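Local coordinates for protein beta-N-acetylhexosaminidase (Streptomyces plicatus, PDB 1JAK) that hydrolyses terminal N-acetylhexosamine residues from glycans as a family 20 glycoside hydrolase, through substrate-assisted catalysis in an alpha/beta barrel, at residues A[153-158]-A[472-477]. Sequence-based numbering, arbitrary orientation.
Sequences DTPRYA and LGWSPA. With SO4 (sulfate ion), chain B.
Asp153 takes the indole N-H of Trp474: NE1 reaches OD1 at 2.8 Å, nearly in the ring plane but from above the carboxylate plane, the two planes standing 70° apart. OD1 also accepts from Ala32 N. The carbonyl of Thr154 shares a bridging water with Trp474 O. Pro155 lies over one indole face, its CB 3.8 Å from the centre of the six-membered ring of Trp474 in a CH-pi contact. With CG anti to the backbone N (chi1 179°), Trp474 brings its ring face against this proline. Cutting Trp474 back to alanine would probably leave Asp153 OD1 without its indole donor and open a gap against Pro155. Arg156 N and Tyr157 N then bond Trp474 O (2.8 Å) and Gly473 O (3.0 Å), capturing carbonyls at the helix end. The extended Arg156 chain passes Ser475 O and carries NE and NH2 to two oxygens of a sulfate, probably from the crystallisation liquor; NH2 also forms a salt bridge with Asp427, while NH1 reaches a water held by Leu472 O and Ser475 O. The Tyr157 ring edge meets Leu472 O. The contact ties the linker between N-terminal-domain strand 145-153 and 159-165, first strand of the catalytic TIM barrel, to the C-terminal end of helix 465-474.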
ATOM      1  N   ASP A 153      14.488  10.964 -10.819  1.00 11.96           N
ATOM      2  CA  ASP A 153      13.169  10.376 -10.623  1.00 12.13           C
ATOM      3  C   ASP A 153      12.227  11.143  -9.688  1.00 11.22           C
ATOM      4  O   ASP A 153      12.613  11.532  -8.590  1.00 11.89           O
ATOM      5  CB  ASP A 153      13.424   8.966 -10.074  1.00 10.87           C
ATOM      6  CG  ASP A 153      12.316   7.987 -10.373  1.00 10.81           C
ATOM      7  OD1 ASP A 153      11.392   8.309 -11.146  1.00 11.40           O
ATOM      8  OD2 ASP A 153      12.395   6.866  -9.823  1.00 11.30           O
ATOM      9  N   THR A 154      10.989  11.349 -10.134  1.00 10.41           N
ATOM     10  CA  THR A 154       9.966  12.021  -9.334  1.00 10.60           C
ATOM     11  C   THR A 154       8.648  11.290  -9.602  1.00 10.36           C
ATOM     12  O   THR A 154       8.470  10.709 -10.669  1.00 11.70           O
ATOM     13  CB  THR A 154       9.798  13.504  -9.727  1.00 12.24           C
ATOM     14  OG1 THR A 154       9.556  13.596 -11.136  1.00 14.86           O
ATOM     15  CG2 THR A 154      11.050  14.304  -9.357  1.00 13.95           C
ATOM     16  N   PRO A 155       7.712  11.311  -8.638  1.00 11.33           N
ATOM     17  CA  PRO A 155       6.416  10.635  -8.790  1.00 11.50           C
ATOM     18  C   PRO A 155       5.330  11.388  -9.558  1.00 11.07           C
ATOM     19  O   PRO A 155       5.229  12.611  -9.488  1.00 11.39           O
ATOM     20  CB  PRO A 155       6.005  10.380  -7.348  1.00 10.59           C
ATOM     21  CG  PRO A 155       6.485  11.625  -6.672  1.00 12.00           C
ATOM     22  CD  PRO A 155       7.880  11.804  -7.259  1.00 11.24           C
ATOM     23  N   ARG A 156       4.506  10.630 -10.273  1.00 10.28           N
ATOM     24  CA  ARG A 156       3.401  11.185 -11.048  1.00 11.51           C
ATOM     25  C   ARG A 156       2.234  11.548 -10.130  1.00 11.96           C
ATOM     26  O   ARG A 156       1.640  12.623 -10.259  1.00 12.14           O
ATOM     27  CB  ARG A 156       2.937  10.163 -12.088  1.00 10.57           C
ATOM     28  CG  ARG A 156       1.760  10.621 -12.940  1.00 10.26           C
ATOM     29  CD  ARG A 156       1.318   9.524 -13.891  1.00 10.95           C
ATOM     30  NE  ARG A 156       0.273   9.991 -14.799  1.00 12.32           N
ATOM     31  CZ  ARG A 156      -0.355   9.220 -15.681  1.00 13.18           C
ATOM     32  NH1 ARG A 156      -0.054   7.932 -15.784  1.00 12.01           N
ATOM     33  NH2 ARG A 156      -1.276   9.747 -16.479  1.00 14.61           N
ATOM     34  N   TYR A 157       1.916  10.642  -9.204  1.00 10.63           N
ATOM     35  CA  TYR A 157       0.821  10.829  -8.252  1.00  9.82           C
ATOM     36  C   TYR A 157       1.315  10.789  -6.811  1.00  9.90           C
ATOM     37  O   TYR A 157       2.272  10.082  -6.501  1.00  9.50           O
ATOM     38  CB  TYR A 157      -0.229   9.730  -8.435  1.00  8.95           C
ATOM     39  CG  TYR A 157      -0.968   9.794  -9.747  1.00  9.50           C
ATOM     40  CD1 TYR A 157      -1.888  10.811 -10.000  1.00 10.52           C
ATOM     41  CD2 TYR A 157      -0.751   8.836 -10.738  1.00  8.58           C
ATOM     42  CE1 TYR A 157      -2.575  10.872 -11.208  1.00 11.28           C
ATOM     43  CE2 TYR A 157      -1.434   8.890 -11.953  1.00 10.24           C
ATOM     44  CZ  TYR A 157      -2.344   9.911 -12.177  1.00 10.84           C
ATOM     45  OH  TYR A 157      -3.026   9.968 -13.371  1.00 10.98           O
ATOM     46  N   ALA A 158       0.641  11.534  -5.937  1.00  9.63           N
ATOM     47  CA  ALA A 158       1.006  11.591  -4.525  1.00 10.35           C
ATOM     48  C   ALA A 158       0.337  10.496  -3.699  1.00 10.27           C
ATOM     49  O   ALA A 158       0.771  10.209  -2.583  1.00 10.52           O
ATOM     50  CB  ALA A 158       0.661  12.959  -3.948  1.00 11.96           C
ATOM     51  N   LEU A 472       2.042   2.446 -11.910  1.00  7.80           N
ATOM     52  CA  LEU A 472       0.967   3.316 -12.372  1.00  7.94           C
ATOM     53  C   LEU A 472       0.906   4.568 -11.504  1.00  8.90           C
ATOM     54  O   LEU A 472       0.616   5.659 -11.990  1.00  9.51           O
ATOM     55  CB  LEU A 472      -0.379   2.584 -12.325  1.00  8.41           C
ATOM     56  CG  LEU A 472      -0.525   1.396 -13.277  1.00 10.78           C
ATOM     57  CD1 LEU A 472      -1.913   0.788 -13.121  1.00 11.76           C
ATOM     58  CD2 LEU A 472      -0.313   1.852 -14.713  1.00 13.22           C
ATOM     59  N   GLY A 473       1.204   4.415 -10.218  1.00  8.14           N
ATOM     60  CA  GLY A 473       1.161   5.561  -9.334  1.00  8.08           C
ATOM     61  C   GLY A 473       2.387   6.451  -9.426  1.00  8.76           C
ATOM     62  O   GLY A 473       2.294   7.663  -9.242  1.00  8.35           O
ATOM     63  N   TRP A 474       3.535   5.857  -9.740  1.00  8.06           N
ATOM     64  CA  TRP A 474       4.788   6.605  -9.791  1.00  8.11           C
ATOM     65  C   TRP A 474       5.325   7.089 -11.142  1.00  9.30           C
ATOM     66  O   TRP A 474       5.666   8.268 -11.299  1.00  8.96           O
ATOM     67  CB  TRP A 474       5.882   5.775  -9.092  1.00  8.65           C
ATOM     68  CG  TRP A 474       7.243   6.421  -9.097  1.00  9.37           C
ATOM     69  CD1 TRP A 474       8.089   6.556 -10.168  1.00  9.69           C
ATOM     70  CD2 TRP A 474       7.882   7.080  -7.997  1.00  8.85           C
ATOM     71  NE1 TRP A 474       9.209   7.265  -9.800  1.00  8.81           N
ATOM     72  CE2 TRP A 474       9.109   7.598  -8.476  1.00  8.67           C
ATOM     73  CE3 TRP A 474       7.538   7.285  -6.654  1.00  8.59           C
ATOM     74  CZ2 TRP A 474       9.991   8.311  -7.657  1.00  8.03           C
ATOM     75  CZ3 TRP A 474       8.418   7.996  -5.838  1.00  9.41           C
ATOM     76  CH2 TRP A 474       9.630   8.500  -6.345  1.00  9.88           C
ATOM     77  N   SER A 475       5.408   6.177 -12.105  1.00 10.18           N
ATOM     78  CA  SER A 475       5.980   6.475 -13.415  1.00  9.11           C
ATOM     79  C   SER A 475       5.221   7.405 -14.350  1.00 10.88           C
ATOM     80  O   SER A 475       3.999   7.522 -14.284  1.00  9.69           O
ATOM     81  CB  SER A 475       6.266   5.161 -14.142  1.00  8.88           C
ATOM     82  OG  SER A 475       7.088   4.323 -13.349  1.00  9.06           O
ATOM     83  N   PRO A 476       5.957   8.096 -15.238  1.00 10.54           N
ATOM     84  CA  PRO A 476       5.337   9.015 -16.197  1.00 12.19           C
ATOM     85  C   PRO A 476       4.519   8.202 -17.198  1.00 11.52           C
ATOM     86  O   PRO A 476       4.878   7.076 -17.531  1.00 11.60           O
ATOM     87  CB  PRO A 476       6.538   9.686 -16.863  1.00 13.02           C
ATOM     88  CG  PRO A 476       7.614   9.602 -15.810  1.00 12.71           C
ATOM     89  CD  PRO A 476       7.425   8.206 -15.286  1.00 12.67           C
ATOM     90  N   ALA A 477       3.422   8.772 -17.681  1.00 12.80           N
ATOM     91  CA  ALA A 477       2.589   8.072 -18.646  1.00 14.11           C
ATOM     92  C   ALA A 477       3.413   7.649 -19.860  1.00 14.31           C
ATOM     93  O   ALA A 477       3.192   6.581 -20.429  1.00 14.46           O
ATOM     94  CB  ALA A 477       1.433   8.965 -19.081  1.00 14.89           C
TER
HETATM   95  S   SO4 B 605      -1.307  13.500 -15.295  1.00 29.32           S
HETATM   96  O1  SO4 B 605      -2.616  13.936 -14.768  1.00 29.74           O
HETATM   97  O2  SO4 B 605      -1.510  12.706 -16.524  1.00 28.66           O
HETATM   98  O3  SO4 B 605      -0.487  14.686 -15.605  1.00 30.20           O
HETATM   99  O4  SO4 B 605      -0.615  12.680 -14.281  1.00 27.41           O
HETATM  100  O   HOH W   1       6.934  10.079 -12.762  1.00 13.37           O
HETATM  101  O   HOH W   2       1.710   6.256 -14.339  1.00 10.36           O